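Local coordinates for LC-Est1C (Uncultured organism, PDB 3WYD), which hydrolyses carboxylic esters as the C-terminal esterase domain, of alpha/beta hydrolase fold, of a metagenome-derived enzyme with a long N-terminal extension, at residues Pro22-Pro28 against Tyr71-Lys77; Ala42-Met46 against Ser117-Thr123; Ile152-Gln157 against His183-Ile187; Glu90-Met94 against Ser125-His130. One frame throughout, in Å; residues are numbered along the deposited sequence.

Overall arrangement
All four contacts belong to one alpha/beta hydrolase domain. Contact 1 pairs edge strand 23-26 with strand 72-76, whose other neighbour, strand 37-43, runs into contact 2; Ala74 O and Ala42 N, 3.0 Å apart, probably hydrogen-bond where the two meet. Helix 118-129 starts in contact 2 and ends in contact 4, centres about 12 Å apart, where it crosses helix 88-103. Contact 3 lies by the far edge of the sheet, about 26 Å from contact 1 between centres, and touches contact 4 through Ile152. Along the chain, contacts 1 and 2 interleave, as do 2 and 4, while contact 3 follows them all. The probable nucleophile elbow lies in contact 2, where helix 118-129 begins.

Contact 1 (Pro22-Pro28 against Tyr71-Lys77); sequences PYRLYVP and YIVACPK
Tyr71 meets Pro28 through its backbone: its carbonyl O lies 3.1 Å from Pro28 CG, and no hydrogen-bond donor reaches this buried oxygen. The Tyr71 side chain leaves the backbone away from strand 23-26, and its OH bonds to Asp213. Ile72 sends CG1 to Pro28 CD, while CG2 approaches Leu25 CD1 at 4.0 Å. At Val73 the backbone is bonded both ways to Tyr26, with Val73 N to Tyr26 O at 2.9 Å and Tyr26 N to Val73 O at 2.8 Å. The CB atoms of this pair sit 4.0 Å apart, but the Tyr26 ring leads away to Glu67, which bonds its OH. Antiparallel pairing of this kind adds strand 23-26 to the edge of the alpha/beta hydrolase sheet, whose other strands run parallel. Ala74, in a non-hydrogen-bonded pair with Leu25, puts CB 3.8 Å from Leu25 CD1; CG of that leucine stands roughly opposite its backbone N (chi1 -155°), and CD1 folds back over the neighbouring strand. Cys75 forms the second doubly bonded pair, its N to Arg24 O at 2.8 Å and its O receiving Arg24 N. Pro76, in a non-hydrogen-bonded pair with Tyr23, packs CA against Tyr23 CB, while the Tyr23 ring leads off to helix 88-103, where Glu99 takes its OH. Lys77 N bonds to Pro22 O at 3.1 Å, and the aliphatic part of its side chain crosses the Pro22 ring at a slant.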
# COMPACT_ATOMS: atom_id res chain seq x y z
N PRO A 22 -3.93 -17.11 -4.84
CA PRO A 22 -2.70 -17.78 -5.29
C PRO A 22 -1.50 -17.39 -4.45
O PRO A 22 -1.50 -16.37 -3.75
CB PRO A 22 -2.54 -17.31 -6.74
CG PRO A 22 -3.23 -16.01 -6.80
CD PRO A 22 -4.35 -16.05 -5.78
N TYR A 23 -0.59 -18.34 -4.28
CA TYR A 23 0.62 -18.06 -3.54
C TYR A 23 1.75 -18.88 -4.12
O TYR A 23 1.50 -19.80 -4.93
CB TYR A 23 0.43 -18.32 -2.04
CG TYR A 23 0.09 -19.74 -1.67
CD1 TYR A 23 -1.22 -20.18 -1.70
CD2 TYR A 23 1.05 -20.58 -1.19
CE1 TYR A 23 -1.57 -21.46 -1.22
CE2 TYR A 23 0.74 -21.84 -0.75
CZ TYR A 23 -0.57 -22.27 -0.77
OH TYR A 23 -0.86 -23.55 -0.35
N ARG A 24 2.98 -18.51 -3.80
CA ARG A 24 4.16 -19.28 -4.16
C ARG A 24 4.73 -19.92 -2.92
O ARG A 24 4.63 -19.38 -1.82
CB ARG A 24 5.23 -18.41 -4.82
CG ARG A 24 4.84 -17.89 -6.20
CD ARG A 24 5.09 -18.96 -7.28
NE ARG A 24 6.39 -19.64 -7.22
CZ ARG A 24 7.51 -19.22 -7.82
NH1 ARG A 24 7.54 -18.08 -8.50
NH2 ARG A 24 8.61 -19.95 -7.78
N LEU A 25 5.33 -21.08 -3.10
CA LEU A 25 5.88 -21.83 -2.01
C LEU A 25 7.34 -22.18 -2.29
O LEU A 25 7.70 -22.57 -3.42
CB LEU A 25 5.04 -23.09 -1.82
CG LEU A 25 4.99 -23.77 -0.47
CD1 LEU A 25 4.44 -22.91 0.65
CD2 LEU A 25 4.08 -24.98 -0.70
N TYR A 26 8.22 -21.97 -1.32
CA TYR A 26 9.56 -22.56 -1.35
C TYR A 26 9.67 -23.66 -0.33
O TYR A 26 9.38 -23.46 0.85
CB TYR A 26 10.67 -21.53 -1.05
CG TYR A 26 12.06 -22.14 -1.25
CD1 TYR A 26 12.58 -22.29 -2.53
CD2 TYR A 26 12.74 -22.73 -0.18
CE1 TYR A 26 13.81 -22.92 -2.72
CE2 TYR A 26 13.95 -23.38 -0.37
CZ TYR A 26 14.46 -23.49 -1.66
OH TYR A 26 15.67 -24.14 -1.85
N VAL A 27 10.16 -24.85 -0.75
CA VAL A 27 10.32 -26.02 0.15
C VAL A 27 11.79 -26.47 0.12
O VAL A 27 12.33 -26.78 -0.97
CB VAL A 27 9.37 -27.18 -0.30
CG1 VAL A 27 9.58 -28.45 0.54
CG2 VAL A 27 7.92 -26.76 -0.20
N PRO A 28 12.50 -26.41 1.26
CA PRO A 28 13.92 -26.76 1.25
C PRO A 28 14.18 -28.18 0.80
O PRO A 28 13.32 -29.04 0.93
CB PRO A 28 14.36 -26.62 2.71
CG PRO A 28 13.36 -25.69 3.30
CD PRO A 28 12.08 -25.91 2.58
N TYR A 71 13.79 -23.41 6.09
CA TYR A 71 12.43 -22.88 6.23
C TYR A 71 11.61 -23.16 5.00
O TYR A 71 12.11 -22.92 3.89
CB TYR A 71 12.48 -21.34 6.35
CG TYR A 71 13.00 -20.81 7.67
CD1 TYR A 71 14.37 -20.81 7.98
CD2 TYR A 71 12.10 -20.43 8.66
CE1 TYR A 71 14.82 -20.37 9.22
CE2 TYR A 71 12.54 -20.00 9.89
CZ TYR A 71 13.87 -19.95 10.18
OH TYR A 71 14.32 -19.47 11.39
N ILE A 72 10.35 -23.56 5.18
CA ILE A 72 9.36 -23.48 4.12
C ILE A 72 8.92 -22.01 4.06
O ILE A 72 8.85 -21.38 5.12
CB ILE A 72 8.14 -24.38 4.41
CG1 ILE A 72 8.61 -25.83 4.30
CG2 ILE A 72 7.03 -24.12 3.46
CD1 ILE A 72 7.57 -26.84 4.74
N VAL A 73 8.84 -21.42 2.85
CA VAL A 73 8.39 -20.01 2.70
C VAL A 73 7.11 -20.00 1.88
O VAL A 73 7.04 -20.64 0.83
CB VAL A 73 9.45 -19.16 1.96
CG1 VAL A 73 8.98 -17.68 1.88
CG2 VAL A 73 10.82 -19.26 2.64
N ALA A 74 6.10 -19.28 2.34
CA ALA A 74 4.93 -19.01 1.52
C ALA A 74 4.79 -17.53 1.24
O ALA A 74 4.89 -16.70 2.16
CB ALA A 74 3.62 -19.55 2.20
N CYS A 75 4.53 -17.21 -0.01
CA CYS A 75 4.41 -15.80 -0.45
C CYS A 75 3.03 -15.57 -1.02
O CYS A 75 2.77 -15.94 -2.19
CB CYS A 75 5.46 -15.55 -1.53
SG CYS A 75 7.14 -15.75 -0.91
N PRO A 76 2.07 -15.12 -0.20
CA PRO A 76 0.72 -14.84 -0.70
C PRO A 76 0.68 -13.69 -1.73
O PRO A 76 1.53 -12.79 -1.75
CB PRO A 76 -0.06 -14.40 0.53
CG PRO A 76 0.77 -14.76 1.69
CD PRO A 76 2.21 -14.88 1.25
N LYS A 77 -0.33 -13.72 -2.59
CA LYS A 77 -0.59 -12.58 -3.45
C LYS A 77 -1.32 -11.49 -2.68
O LYS A 77 -2.29 -11.76 -1.98
CB LYS A 77 -1.40 -12.99 -4.67
CG LYS A 77 -1.61 -11.82 -5.63
CD LYS A 77 -2.36 -12.21 -6.90
CE LYS A 77 -2.72 -10.98 -7.71
NZ LYS A 77 -1.54 -10.26 -8.29

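Contact 2 (Ala42-Met46 against Ser117-Thr123); sequences ALHGM and SMGGYGT
Leu43 and Gly119 come together where the end of strand 37-43 meets the first turn of helix 118-129, at what is probably the nucleophile elbow of an alpha/beta hydrolase. Ser117 is its likely nucleophile, with positive phi (68°) at the tight turn and OG hydrogen-bonded to His197; Asp165 would complete the triad. No direct hydrogen bond joins the two segments. The backbones meet through a CA-H...O contact from Gly119 CA to Leu43 O, 3.5 Å long and almost straight (170° at H). Gly119, with no side chain, sits directly on the Leu43 carbonyl, with 4.5 Å between the CA atoms of Leu43 and Gly119. Apolar packing adds to this. Leu43 lays CB on Gly119 CA and reaches CD1 over the backbone of Gly122 and Thr123. Met118 extends through CG, its chain bending only at chi3, to bring SD across Met46 CG at about a right angle and CE to 3.8 Å from His44 CE1. Met46 of the second subunit also packs on Ser117 and Met118. The polar links are indirect or internal. One water accepts from Met46 N at 2.8 Å and also hydrogen-bonds Ser117 OG, bridging loop and elbow. Within the helix, Gly119 O receives both the N and the OG1 of Thr123, with Thr123 OG1 at 2.9 Å from Gly119 O.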
# COMPACT_ATOMS: atom_id res chain seq x y z
N ALA A 42 6.06 -14.41 3.77
CA ALA A 42 6.74 -13.21 3.30
C ALA A 42 5.76 -12.42 2.44
O ALA A 42 5.22 -12.96 1.46
CB ALA A 42 7.97 -13.64 2.47
N LEU A 43 5.48 -11.17 2.82
CA LEU A 43 4.47 -10.31 2.17
C LEU A 43 5.13 -9.26 1.32
O LEU A 43 5.96 -8.48 1.80
CB LEU A 43 3.63 -9.61 3.25
CG LEU A 43 2.91 -10.53 4.23
CD1 LEU A 43 2.10 -9.74 5.27
CD2 LEU A 43 2.01 -11.62 3.55
N HIS A 44 4.83 -9.28 0.01
CA HIS A 44 5.35 -8.32 -0.96
C HIS A 44 4.88 -6.88 -0.80
O HIS A 44 3.91 -6.59 -0.10
CB HIS A 44 5.06 -8.81 -2.40
CG HIS A 44 3.62 -8.80 -2.77
ND1 HIS A 44 2.93 -7.63 -3.04
CD2 HIS A 44 2.72 -9.80 -2.87
CE1 HIS A 44 1.66 -7.92 -3.23
NE2 HIS A 44 1.50 -9.23 -3.15
N GLY A 45 5.58 -6.00 -1.50
CA GLY A 45 5.20 -4.59 -1.55
C GLY A 45 4.04 -4.27 -2.48
O GLY A 45 3.38 -5.16 -3.04
N MET A 46 3.76 -2.98 -2.62
CA MET A 46 2.59 -2.54 -3.35
C MET A 46 2.71 -2.87 -4.84
O MET A 46 1.70 -3.19 -5.50
CB MET A 46 2.41 -1.03 -3.15
CG MET A 46 1.01 -0.56 -3.28
SD MET A 46 0.98 1.20 -3.02
CE MET A 46 2.70 1.61 -3.07
N SER A 117 7.40 -2.89 2.99
CA SER A 117 6.58 -1.79 2.48
C SER A 117 5.10 -2.07 2.82
O SER A 117 4.75 -2.23 3.99
CB SER A 117 6.84 -1.66 0.96
OG SER A 117 6.16 -0.50 0.44
N MET A 118 4.24 -2.21 1.82
CA MET A 118 2.88 -2.66 2.11
C MET A 118 2.88 -3.93 2.95
O MET A 118 2.03 -4.12 3.85
CB MET A 118 2.15 -2.81 0.77
CG MET A 118 0.78 -3.34 0.92
SD MET A 118 -0.04 -3.62 -0.69
CE MET A 118 0.17 -5.39 -0.87
N GLY A 119 3.85 -4.79 2.67
CA GLY A 119 4.00 -6.06 3.43
C GLY A 119 4.47 -5.85 4.85
O GLY A 119 4.33 -6.75 5.68
N GLY A 120 5.14 -4.72 5.12
CA GLY A 120 5.55 -4.41 6.49
C GLY A 120 4.33 -3.98 7.29
O GLY A 120 4.11 -4.43 8.41
N TYR A 121 3.48 -3.16 6.65
CA TYR A 121 2.17 -2.85 7.25
C TYR A 121 1.36 -4.11 7.48
O TYR A 121 0.81 -4.30 8.57
CB TYR A 121 1.40 -1.90 6.32
CG TYR A 121 1.75 -0.42 6.48
CD1 TYR A 121 2.78 0.15 5.77
CD2 TYR A 121 1.03 0.40 7.36
CE1 TYR A 121 3.13 1.50 5.93
CE2 TYR A 121 1.39 1.75 7.54
CZ TYR A 121 2.47 2.27 6.85
OH TYR A 121 2.87 3.56 7.00
N GLY A 122 1.37 -5.01 6.50
CA GLY A 122 0.63 -6.24 6.64
C GLY A 122 1.13 -7.13 7.74
O GLY A 122 0.36 -7.79 8.43
N THR A 123 2.46 -7.21 7.88
CA THR A 123 3.03 -8.02 8.97
C THR A 123 2.46 -7.60 10.32
O THR A 123 2.06 -8.44 11.13
CB THR A 123 4.57 -7.92 8.98
OG1 THR A 123 5.10 -8.51 7.79
CG2 THR A 123 5.21 -8.65 10.15
O HOH W 1 5.82 -1.09 -2.20

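Contact 3 (Ile152-Gln157 against His183-Ile187); sequences IAHIPQ and HGTEI
Ala153 and Thr185 form the middle of the contact: Thr185 OG1 lies 3.6 Å from Ala153 CB, and Thr185 CA directs its hydrogen at Ala153 O. On one flank Ala153 CB also meets His183 CB. On the other, Gln157 N gives the one direct hydrogen bond, to Glu186 O at 3.0 Å, nearly in line with the carbonyl, and Gln157 forms a parallel bridge with Ile187. The Pro156 ring rests on the Glu186 carboxylate end, Pro156 CG 3.6 Å from Glu186 OE1. Thr185 CG2, anti to the backbone N (chi1 -52° for OG1), comes to 3.5 Å from Gln157 NE2. One water joins Ala153 O to Glu186 N, and another, donating to Thr185 OG1, accepts from Gln157 NE2. That amide is fixed at both ends: NE2 bonds in plane to Ile155 O at 3.0 Å, and OE1 takes Trp124 NE1. Further out, a type I turn from Ile152 to Ile155 presents Ala153, while Gly184, at positive phi, is the C-prime residue of the Schellman motif ending helix 171-181, and Thr185 OG1 bonds back to Ala180 O. The loops lead into parallel strands 157-162 and 187-192; helix 171-181 packs on Ile187, and helix 118-129 on Ile152.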
# COMPACT_ATOMS: atom_id res chain seq x y z
N ILE A 152 0.47 -7.51 20.85
CA ILE A 152 1.52 -8.38 20.30
C ILE A 152 2.83 -8.22 21.08
O ILE A 152 3.91 -8.56 20.59
CB ILE A 152 1.76 -8.13 18.76
CG1 ILE A 152 2.10 -6.66 18.49
CG2 ILE A 152 0.52 -8.54 17.99
CD1 ILE A 152 2.53 -6.41 17.01
N ALA A 153 2.74 -7.72 22.31
CA ALA A 153 3.95 -7.52 23.12
C ALA A 153 4.68 -8.81 23.47
O ALA A 153 5.85 -8.77 23.81
CB ALA A 153 3.60 -6.73 24.39
N HIS A 154 3.97 -9.94 23.42
CA HIS A 154 4.61 -11.22 23.63
C HIS A 154 5.31 -11.78 22.40
O HIS A 154 5.91 -12.85 22.47
CB HIS A 154 3.53 -12.22 24.06
CG HIS A 154 2.46 -12.42 23.03
ND1 HIS A 154 1.54 -11.45 22.73
CD2 HIS A 154 2.21 -13.47 22.21
CE1 HIS A 154 0.74 -11.89 21.76
NE2 HIS A 154 1.13 -13.11 21.43
N ILE A 155 5.22 -11.08 21.27
CA ILE A 155 5.84 -11.55 20.02
C ILE A 155 7.12 -10.76 19.75
O ILE A 155 7.05 -9.55 19.54
CB ILE A 155 4.89 -11.38 18.82
CG1 ILE A 155 3.53 -12.06 19.14
CG2 ILE A 155 5.52 -11.97 17.54
CD1 ILE A 155 2.52 -11.86 18.04
N PRO A 156 8.28 -11.43 19.76
CA PRO A 156 9.54 -10.68 19.50
C PRO A 156 9.57 -10.16 18.06
O PRO A 156 9.23 -10.89 17.11
CB PRO A 156 10.64 -11.73 19.71
CG PRO A 156 10.00 -12.78 20.57
CD PRO A 156 8.51 -12.82 20.16
N GLN A 157 10.00 -8.91 17.92
CA GLN A 157 9.89 -8.23 16.65
C GLN A 157 11.25 -7.66 16.26
O GLN A 157 11.93 -7.03 17.09
CB GLN A 157 8.89 -7.10 16.77
CG GLN A 157 7.45 -7.66 16.90
CD GLN A 157 6.45 -6.64 17.41
OE1 GLN A 157 6.31 -5.56 16.86
NE2 GLN A 157 5.86 -6.93 18.58
N HIS A 183 5.30 -1.60 26.46
CA HIS A 183 4.61 -2.80 26.90
C HIS A 183 5.56 -3.97 27.11
O HIS A 183 5.12 -5.09 27.27
CB HIS A 183 3.56 -3.18 25.84
CG HIS A 183 2.46 -2.20 25.78
ND1 HIS A 183 1.55 -2.07 26.81
CD2 HIS A 183 2.25 -1.16 24.95
CE1 HIS A 183 0.78 -1.02 26.58
NE2 HIS A 183 1.16 -0.47 25.43
N GLY A 184 6.87 -3.70 27.15
CA GLY A 184 7.86 -4.73 27.49
C GLY A 184 8.10 -5.73 26.38
O GLY A 184 8.65 -6.81 26.62
N THR A 185 7.92 -5.27 25.13
CA THR A 185 8.14 -6.18 23.99
C THR A 185 9.64 -6.46 23.86
O THR A 185 10.46 -5.55 23.97
CB THR A 185 7.68 -5.47 22.70
OG1 THR A 185 6.34 -5.00 22.89
CG2 THR A 185 7.67 -6.37 21.51
N GLU A 186 9.97 -7.68 23.43
CA GLU A 186 11.33 -7.95 22.99
C GLU A 186 11.47 -7.46 21.56
O GLU A 186 10.85 -8.01 20.65
CB GLU A 186 11.66 -9.44 23.09
CG GLU A 186 13.11 -9.71 22.67
CD GLU A 186 13.48 -11.17 22.54
OE1 GLU A 186 12.68 -12.07 22.90
OE2 GLU A 186 14.64 -11.33 22.08
N ILE A 187 12.25 -6.42 21.35
CA ILE A 187 12.24 -5.74 20.06
C ILE A 187 13.65 -5.29 19.74
O ILE A 187 14.42 -4.84 20.62
CB ILE A 187 11.20 -4.58 20.00
CG1 ILE A 187 11.07 -3.98 18.59
CG2 ILE A 187 11.52 -3.50 21.06
CD1 ILE A 187 9.72 -3.31 18.36
O HOH W 2 8.20 -9.83 22.79
O HOH W 3 6.58 -9.44 26.57
O HOH W 4 4.52 -5.04 20.59

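Contact 4 (Glu90-Met94 against Ser125-His130)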
# COMPACT_ATOMS: atom_id res chain seq x y z
N GLU A 90 -6.33 -9.96 4.32
CA GLU A 90 -5.86 -10.61 5.55
C GLU A 90 -6.35 -12.05 5.62
O GLU A 90 -5.58 -12.96 5.91
CB GLU A 90 -6.35 -9.86 6.80
CG GLU A 90 -6.09 -10.61 8.12
CD GLU A 90 -6.45 -9.80 9.35
OE1 GLU A 90 -5.98 -8.66 9.47
OE2 GLU A 90 -7.24 -10.28 10.19
N ARG A 91 -7.64 -12.26 5.35
CA ARG A 91 -8.19 -13.60 5.41
C ARG A 91 -7.52 -14.49 4.38
O ARG A 91 -7.21 -15.67 4.67
CB ARG A 91 -9.71 -13.56 5.19
CG ARG A 91 -10.48 -13.55 6.50
CD ARG A 91 -11.86 -12.91 6.37
NE ARG A 91 -12.08 -11.89 7.40
CZ ARG A 91 -12.39 -10.62 7.14
NH1 ARG A 91 -12.56 -10.20 5.89
NH2 ARG A 91 -12.55 -9.77 8.15
N ASP A 92 -7.19 -13.92 3.22
CA ASP A 92 -6.37 -14.63 2.23
C ASP A 92 -5.07 -15.14 2.84
O ASP A 92 -4.74 -16.32 2.73
CB ASP A 92 -6.05 -13.74 1.03
CG ASP A 92 -7.20 -13.67 0.05
OD1 ASP A 92 -7.92 -14.69 -0.10
OD2 ASP A 92 -7.40 -12.60 -0.56
N VAL A 93 -4.36 -14.27 3.55
CA VAL A 93 -3.13 -14.70 4.17
C VAL A 93 -3.34 -15.82 5.16
O VAL A 93 -2.58 -16.80 5.20
CB VAL A 93 -2.34 -13.53 4.81
CG1 VAL A 93 -1.12 -14.08 5.52
CG2 VAL A 93 -1.91 -12.59 3.73
N MET A 94 -4.37 -15.70 5.99
CA MET A 94 -4.56 -16.74 6.99
C MET A 94 -4.96 -18.05 6.35
O MET A 94 -4.58 -19.12 6.82
CB MET A 94 -5.56 -16.30 8.06
CG MET A 94 -5.13 -15.02 8.84
SD MET A 94 -3.42 -15.03 9.50
CE MET A 94 -3.53 -16.36 10.67
N SER A 125 -0.30 -5.60 10.91
CA SER A 125 -1.77 -5.62 11.06
C SER A 125 -2.32 -7.03 11.16
O SER A 125 -3.26 -7.29 11.96
CB SER A 125 -2.45 -4.82 9.96
OG SER A 125 -2.21 -5.37 8.71
N ILE A 126 -1.78 -7.96 10.38
CA ILE A 126 -2.25 -9.34 10.47
C ILE A 126 -1.94 -9.95 11.82
O ILE A 126 -2.76 -10.64 12.40
CB ILE A 126 -1.72 -10.17 9.30
CG1 ILE A 126 -2.29 -9.61 8.00
CG2 ILE A 126 -1.95 -11.70 9.52
CD1 ILE A 126 -1.57 -10.29 6.77
N ALA A 127 -0.73 -9.74 12.33
CA ALA A 127 -0.37 -10.27 13.62
C ALA A 127 -1.27 -9.67 14.72
O ALA A 127 -1.64 -10.36 15.66
CB ALA A 127 1.12 -9.98 13.90
N MET A 128 -1.58 -8.39 14.63
CA MET A 128 -2.46 -7.81 15.68
C MET A 128 -3.83 -8.45 15.70
O MET A 128 -4.46 -8.59 16.75
CB MET A 128 -2.61 -6.32 15.51
CG MET A 128 -1.29 -5.56 15.81
SD MET A 128 -1.42 -3.82 15.43
CE MET A 128 0.20 -3.31 15.96
N ASN A 129 -4.31 -8.83 14.53
CA ASN A 129 -5.59 -9.53 14.45
C ASN A 129 -5.58 -11.02 14.80
O ASN A 129 -6.63 -11.65 15.07
CB ASN A 129 -6.20 -9.32 13.09
CG ASN A 129 -6.79 -7.92 12.96
OD1 ASN A 129 -7.21 -7.30 13.95
ND2 ASN A 129 -6.82 -7.41 11.74
N HIS A 130 -4.38 -11.58 14.77
CA HIS A 130 -4.17 -12.99 15.02
C HIS A 130 -2.95 -13.12 15.87
O HIS A 130 -1.95 -13.73 15.48
CB HIS A 130 -3.95 -13.75 13.69
CG HIS A 130 -5.14 -13.71 12.82
ND1 HIS A 130 -5.33 -12.72 11.88
CD2 HIS A 130 -6.28 -14.43 12.85
CE1 HIS A 130 -6.52 -12.88 11.32
NE2 HIS A 130 -7.10 -13.92 11.88
O HOH W 5 -4.55 -6.90 8.34
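Glu90 and Asn129 make the polar link of this helix crossing in the alpha/beta hydrolase fold, while Val93 and Met94 pack the apolar part against Ile126 and His130. The axes of helical segments 90-94 and 125-129 cross at -73°, 10.7 Å apart. The tight part lies toward the sheet. Ile126 CD1 fits against Val93 CG2 at 3.8 Å, and its CG2 branch touches Met94 SD at 3.6 Å as the two side chains run in opposite directions alongside one another; Leu43 of strand 37-43 backs both Val93 and Ile126. Bends at chi2 and chi3 fold Met94 over one face of the His130 ring, giving a CH-pi contact from CG, 3.8 Å from the ring centroid, and a sulfur-aromatic contact from SD. The more open side carries Asn129, which is exposed, and a water. Glu90 stretches out with CG trans to its backbone N (chi1 171°) and passes Ile126 in the reverse direction, so its carboxylate arrives at the end of the other helix. There Asn129 ND2 donates to the syn lone pair of Glu90 OE1 at 2.7 Å, nearly straight and in the amide plane. The same oxygen accepts from a water that also hydrogen-bonds Ser125 OG. Glu90 OE2 lies at the edge of the His130 ring, 2.9 Å from His130 CE1, with carboxylate and ring planes 78° apart. With a neutral amide, a water and the polarised C-H edge of an imidazole around it, the buried carboxylate could plausibly remain ionised, and its negative charge may in turn favour a protonated His130.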